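Local coordinates for protein thiamine phosphate pyrophosphorylase (Bacteroides thetaiotaomicron VPI-5482, PDB 3CEU) that probably catalyses the thiamine-phosphate diphosphorylase (thiamine phosphate synthase) step of thiamine diphosphate biosynthesis on a closed eight-stranded parallel TIM barrel, at residues A[94-99]-A[112-117]; A[145-150]-A[164-169]. All blocks are in the same frame, centred on the assembly; numbering follows the deposited sequence.

Contact 1 (A[94-99]-A[112-117]); sequences SCHSVE and FMSPIY
In the beta-alpha-beta unit of strand 90-95, helix 98-102 and strand 110-113, Cys-95 and Met-113 pair in parallel where two neighbouring TIM-barrel strands reach their carboxyl ends. Cys-95 uses both backbone polar atoms: its N donates to Phe-112 O at 2.9 Å, while its O accepts Ser-114 N at 3.2 Å. On the inner face, Ser-94 lays OG against Phe-112 CB (3.6 Å) and obliquely to the ring. With chi1 at -62°, that OG lies beside its own N and is hydrogen-bonded to His-75 NE2, a polar use for a small hydroxyl side chain; the aromatic Phe-112 suits the barrel interior, where its ring also meets His-75 and His-31. On the outer face, Cys-95 and Met-113 turn to helix 98-102. Met-113 (selenomethionine) CE reaches Val-98 CG2 at 4.2 Å, an apolar touch that joins the outer face of the sheet to that helix. Past the strands the two segments stay close: His-96 CA approaches Ser-114 O at 3.1 Å, a CA-H...O contact, and His-96 CD2 stands 3.7 Å from Ser-114 OG. Ser-114 O also accepts a hydrogen bond from Tyr-129 OH, and a cis peptide follows before Pro-115. The chemistry thus passes from backbone bonding within the sheet to weaker CA-H...O and packing contacts between the loops, at the barrel end where enzymes of this fold carry their active sites.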
loop_
_atom_site.group_PDB
_atom_site.type_symbol
_atom_site.label_atom_id
_atom_site.label_comp_id
_atom_site.label_asym_id
_atom_site.label_seq_id
_atom_site.Cartn_x
_atom_site.Cartn_y
_atom_site.Cartn_z
ATOM N N SER A 94 5.882 -7.823 -4.597
ATOM C CA SER A 94 6.237 -6.777 -5.539
ATOM C C SER A 94 6.908 -7.323 -6.793
ATOM O O SER A 94 7.667 -8.299 -6.744
ATOM C CB SER A 94 7.177 -5.768 -4.871
ATOM O OG SER A 94 6.557 -5.132 -3.773
ATOM N N CYS A 95 6.620 -6.692 -7.923
ATOM C CA CYS A 95 7.232 -7.094 -9.179
ATOM C C CYS A 95 7.868 -5.824 -9.740
ATOM O O CYS A 95 7.422 -4.719 -9.426
ATOM C CB CYS A 95 6.180 -7.665 -10.133
ATOM S SG CYS A 95 5.351 -9.183 -9.535
ATOM N N HIS A 96 8.912 -5.983 -10.552
ATOM C CA HIS A 96 9.622 -4.838 -11.111
ATOM C C HIS A 96 9.851 -4.884 -12.616
ATOM O O HIS A 96 10.878 -4.425 -13.104
ATOM C CB HIS A 96 10.971 -4.666 -10.408
ATOM C CG HIS A 96 10.911 -4.894 -8.931
ATOM N ND1 HIS A 96 11.081 -6.139 -8.366
ATOM C CD2 HIS A 96 10.648 -4.047 -7.907
ATOM C CE1 HIS A 96 10.927 -6.051 -7.059
ATOM N NE2 HIS A 96 10.662 -4.793 -6.751
ATOM N N SER A 97 8.894 -5.434 -13.348
ATOM C CA SER A 97 8.987 -5.508 -14.800
ATOM C C SER A 97 7.650 -6.015 -15.286
ATOM O O SER A 97 6.922 -6.675 -14.541
ATOM C CB SER A 97 10.100 -6.471 -15.247
ATOM O OG SER A 97 9.743 -7.825 -15.016
ATOM N N VAL A 98 7.319 -5.701 -16.530
ATOM C CA VAL A 98 6.059 -6.143 -17.100
ATOM C C VAL A 98 6.026 -7.665 -17.148
ATOM O O VAL A 98 4.981 -8.281 -16.930
ATOM C CB VAL A 98 5.867 -5.559 -18.511
ATOM C CG1 VAL A 98 4.602 -6.106 -19.144
ATOM C CG2 VAL A 98 5.796 -4.036 -18.421
ATOM N N GLU A 99 7.180 -8.268 -17.416
ATOM C CA GLU A 99 7.270 -9.720 -17.478
ATOM C C GLU A 99 7.000 -10.340 -16.098
ATOM O O GLU A 99 6.249 -11.307 -15.989
ATOM C CB GLU A 99 8.655 -10.150 -17.987
ATOM C CG GLU A 99 8.749 -11.628 -18.375
ATOM C CD GLU A 99 10.172 -12.078 -18.678
ATOM O OE1 GLU A 99 10.347 -13.237 -19.110
ATOM O OE2 GLU A 99 11.119 -11.278 -18.481
ATOM N N PHE A 112 2.393 -5.614 -6.470
ATOM C CA PHE A 112 2.788 -4.222 -6.642
ATOM C C PHE A 112 3.610 -4.176 -7.922
ATOM O O PHE A 112 4.179 -5.186 -8.331
ATOM C CB PHE A 112 3.683 -3.762 -5.478
ATOM C CG PHE A 112 2.934 -3.402 -4.227
ATOM C CD1 PHE A 112 1.565 -3.632 -4.128
ATOM C CD2 PHE A 112 3.590 -2.815 -3.151
ATOM C CE1 PHE A 112 0.863 -3.286 -2.983
ATOM C CE2 PHE A 112 2.891 -2.466 -2.001
ATOM C CZ PHE A 112 1.521 -2.703 -1.923
HETATM N N MSE A 113 3.667 -3.021 -8.566
HETATM C CA MSE A 113 4.482 -2.888 -9.761
HETATM C C MSE A 113 5.247 -1.581 -9.613
HETATM O O MSE A 113 4.645 -0.520 -9.408
HETATM C CB MSE A 113 3.625 -2.856 -11.025
HETATM C CG MSE A 113 4.423 -3.105 -12.294
HETATM SE SE MSE A 113 3.475 -2.684 -13.927
HETATM C CE MSE A 113 4.925 -1.851 -14.910
ATOM N N SER A 114 6.571 -1.658 -9.712
ATOM C CA SER A 114 7.417 -0.476 -9.556
ATOM C C SER A 114 8.782 -0.684 -10.197
ATOM O O SER A 114 9.156 -1.815 -10.513
ATOM C CB SER A 114 7.615 -0.200 -8.075
ATOM O OG SER A 114 8.277 -1.290 -7.474
ATOM N N PRO A 115 9.542 0.409 -10.410
ATOM C CA PRO A 115 9.205 1.810 -10.102
ATOM C C PRO A 115 8.457 2.465 -11.268
ATOM O O PRO A 115 9.027 2.649 -12.344
ATOM C CB PRO A 115 10.574 2.471 -9.879
ATOM C CG PRO A 115 11.515 1.313 -9.614
ATOM C CD PRO A 115 10.998 0.254 -10.559
ATOM N N ILE A 116 7.191 2.819 -11.055
ATOM C CA ILE A 116 6.392 3.444 -12.105
ATOM C C ILE A 116 6.903 4.845 -12.425
ATOM O O ILE A 116 6.807 5.300 -13.565
ATOM C CB ILE A 116 4.901 3.548 -11.709
ATOM C CG1 ILE A 116 4.339 2.159 -11.384
ATOM C CG2 ILE A 116 4.113 4.196 -12.838
ATOM C CD1 ILE A 116 4.392 1.162 -12.532
ATOM N N TYR A 117 7.428 5.530 -11.410
ATOM C CA TYR A 117 7.983 6.871 -11.583
ATOM C C TYR A 117 9.369 6.973 -10.943
ATOM O O TYR A 117 9.501 7.280 -9.758
ATOM C CB TYR A 117 7.059 7.937 -10.979
ATOM C CG TYR A 117 5.704 8.027 -11.648
ATOM C CD1 TYR A 117 4.575 7.461 -11.058
ATOM C CD2 TYR A 117 5.553 8.657 -12.885
ATOM C CE1 TYR A 117 3.330 7.518 -11.682
ATOM C CE2 TYR A 117 4.309 8.718 -13.516
ATOM C CZ TYR A 117 3.204 8.145 -12.906
ATOM O OH TYR A 117 1.973 8.195 -13.516
#

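Contact 2 (A[145-150]-A[164-169])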
loop_
_atom_site.group_PDB
_atom_site.type_symbol
_atom_site.label_atom_id
_atom_site.label_comp_id
_atom_site.label_asym_id
_atom_site.label_seq_id
_atom_site.Cartn_x
_atom_site.Cartn_y
_atom_site.Cartn_z
ATOM N N SER A 145 -7.128 -5.156 -12.365
ATOM C CA SER A 145 -7.537 -4.912 -10.990
ATOM C C SER A 145 -6.651 -5.586 -9.935
ATOM O O SER A 145 -6.765 -5.283 -8.750
ATOM C CB SER A 145 -8.978 -5.370 -10.808
ATOM O OG SER A 145 -9.147 -6.666 -11.366
ATOM N N LYS A 146 -5.772 -6.486 -10.361
ATOM C CA LYS A 146 -4.916 -7.193 -9.421
ATOM C C LYS A 146 -3.505 -6.609 -9.299
ATOM O O LYS A 146 -2.693 -7.088 -8.509
ATOM C CB LYS A 146 -4.842 -8.683 -9.801
ATOM C CG LYS A 146 -4.046 -9.540 -8.835
ATOM C CD LYS A 146 -3.799 -10.950 -9.355
ATOM C CE LYS A 146 -4.947 -11.898 -9.070
ATOM N NZ LYS A 146 -4.461 -13.299 -9.178
ATOM N N VAL A 147 -3.200 -5.571 -10.062
ATOM C CA VAL A 147 -1.870 -4.983 -9.969
ATOM C C VAL A 147 -1.932 -3.573 -9.392
ATOM O O VAL A 147 -2.716 -2.734 -9.841
ATOM C CB VAL A 147 -1.190 -4.942 -11.339
ATOM C CG1 VAL A 147 -2.047 -4.181 -12.317
ATOM C CG2 VAL A 147 0.190 -4.308 -11.214
HETATM N N MSE A 148 -1.111 -3.317 -8.386
HETATM C CA MSE A 148 -1.104 -2.011 -7.751
HETATM C C MSE A 148 0.141 -1.229 -8.161
HETATM O O MSE A 148 1.265 -1.722 -8.064
HETATM C CB MSE A 148 -1.166 -2.177 -6.229
HETATM C CG MSE A 148 -2.228 -3.186 -5.754
HETATM SE SE MSE A 148 -4.049 -2.910 -6.445
HETATM C CE MSE A 148 -4.953 -4.310 -5.454
ATOM N N ALA A 149 -0.059 -0.006 -8.634
ATOM C CA ALA A 149 1.067 0.802 -9.069
ATOM C C ALA A 149 1.777 1.420 -7.871
ATOM O O ALA A 149 1.145 1.920 -6.949
ATOM C CB ALA A 149 0.589 1.885 -10.029
ATOM N N LEU A 150 3.102 1.375 -7.889
ATOM C CA LEU A 150 3.896 1.926 -6.805
ATOM C C LEU A 150 5.168 2.583 -7.308
ATOM O O LEU A 150 5.801 2.102 -8.251
ATOM C CB LEU A 150 4.268 0.824 -5.808
ATOM C CG LEU A 150 5.468 1.094 -4.880
ATOM C CD1 LEU A 150 5.141 2.208 -3.881
ATOM C CD2 LEU A 150 5.830 -0.189 -4.154
ATOM N N PHE A 164 -4.140 3.892 -16.805
ATOM C CA PHE A 164 -3.395 2.727 -17.270
ATOM C C PHE A 164 -4.121 1.416 -16.959
ATOM O O PHE A 164 -3.685 0.347 -17.385
ATOM C CB PHE A 164 -2.006 2.706 -16.631
ATOM C CG PHE A 164 -1.026 3.662 -17.258
ATOM C CD1 PHE A 164 -0.475 4.698 -16.517
ATOM C CD2 PHE A 164 -0.626 3.501 -18.579
ATOM C CE1 PHE A 164 0.467 5.560 -17.076
ATOM C CE2 PHE A 164 0.319 4.360 -19.151
ATOM C CZ PHE A 164 0.865 5.388 -18.397
ATOM N N GLY A 165 -5.215 1.499 -16.206
ATOM C CA GLY A 165 -5.968 0.301 -15.877
ATOM C C GLY A 165 -5.575 -0.360 -14.566
ATOM O O GLY A 165 -6.086 -1.434 -14.236
ATOM N N PHE A 166 -4.661 0.271 -13.828
ATOM C CA PHE A 166 -4.204 -0.247 -12.540
ATOM C C PHE A 166 -5.370 -0.434 -11.575
ATOM O O PHE A 166 -6.255 0.417 -11.478
ATOM C CB PHE A 166 -3.173 0.706 -11.912
ATOM C CG PHE A 166 -1.778 0.553 -12.467
ATOM C CD1 PHE A 166 -1.052 -0.618 -12.248
ATOM C CD2 PHE A 166 -1.196 1.567 -13.227
ATOM C CE1 PHE A 166 0.227 -0.782 -12.777
ATOM C CE2 PHE A 166 0.084 1.410 -13.760
ATOM C CZ PHE A 166 0.795 0.226 -13.531
ATOM N N GLY A 167 -5.373 -1.551 -10.859
ATOM C CA GLY A 167 -6.438 -1.801 -9.902
ATOM C C GLY A 167 -6.228 -1.023 -8.612
ATOM O O GLY A 167 -7.002 -1.156 -7.666
ATOM N N GLY A 168 -5.173 -0.211 -8.567
ATOM C CA GLY A 168 -4.910 0.569 -7.375
ATOM C C GLY A 168 -3.605 1.339 -7.412
ATOM O O GLY A 168 -2.757 1.133 -8.280
ATOM N N ALA A 169 -3.442 2.247 -6.463
ATOM C CA ALA A 169 -2.221 3.031 -6.400
ATOM C C ALA A 169 -1.696 2.947 -4.983
ATOM O O ALA A 169 -2.468 2.971 -4.024
ATOM C CB ALA A 169 -2.497 4.484 -6.796
#
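A chi1 of -81° swings the Phe-166 ring to the side away from its own carbonyl carbon, bringing it under the Ala-149 methyl, while Val-147, at 57°, sets CG1 between its backbone N and carbonyl carbon and turns both methyls to the same ring. The contact closes the beta-alpha-beta unit of strand 147-150, helix 158-163 and strand 168-171 in the TIM barrel. Ala-149 CB sits 3.5 Å from the Phe-166 ring centroid, only 5° off the ring normal, a CH-pi contact almost over the centre; a methyl is small enough to let the ring come this near to the strand. Val-147 CG1 meets Phe-166 CD1 at 3.7 Å, and Ile-161 of the intervening helix and Ile-116 pack on the ring too. Were Phe-166 replaced by a serine, the Ala-149 methyl would probably lose its aromatic partner and a gap would open between Val-147 and Ile-161. Val-147 O lies in the ring plane at its edge and also takes a weak hydrogen bond from Gly-167 N (3.1 Å). A second bond, from Ala-149 N to Gly-168 O, measures 2.9 Å. Glycine suits three places here. Gly-165, just past helix 158-163, forms a Schellman motif with positive phi, where a beta carbon would press on the carbonyl O of Phe-164. Gly-167 brings its CA to 3.5 Å from Ser-145 CA, where a beta carbon would strike Ser-145 O. On the inner face, a beta carbon on Gly-168 would collide with the selenium of Met-148; without one, the Met-148 side chain, bent at chi2, rests SE 3.6 Å from Gly-167 C and equally near Gly-168 N.

How the contacts relate
Both contacts join consecutive strands of one barrel, and they meet where strands 110-113 and 147-150 run side by side: Met-113 N probably bonds Met-148 O, and Met-113 O probably accepts Leu-150 N. Inside the barrel Phe-112 of contact 1 packs on Met-148 and Leu-150 of contact 2. Contact 1, at the strands' carboxyl ends, is only partly buried and runs out into loops with an exposed histidine and polar serines. Contact 2 is more deeply buried, running along strand 147-150 and the start of strand 168-171, and relies on an aromatic face, methyl groups and glycines. Each spans a strand-helix-strand crossover, with about 10 Å between the two centres.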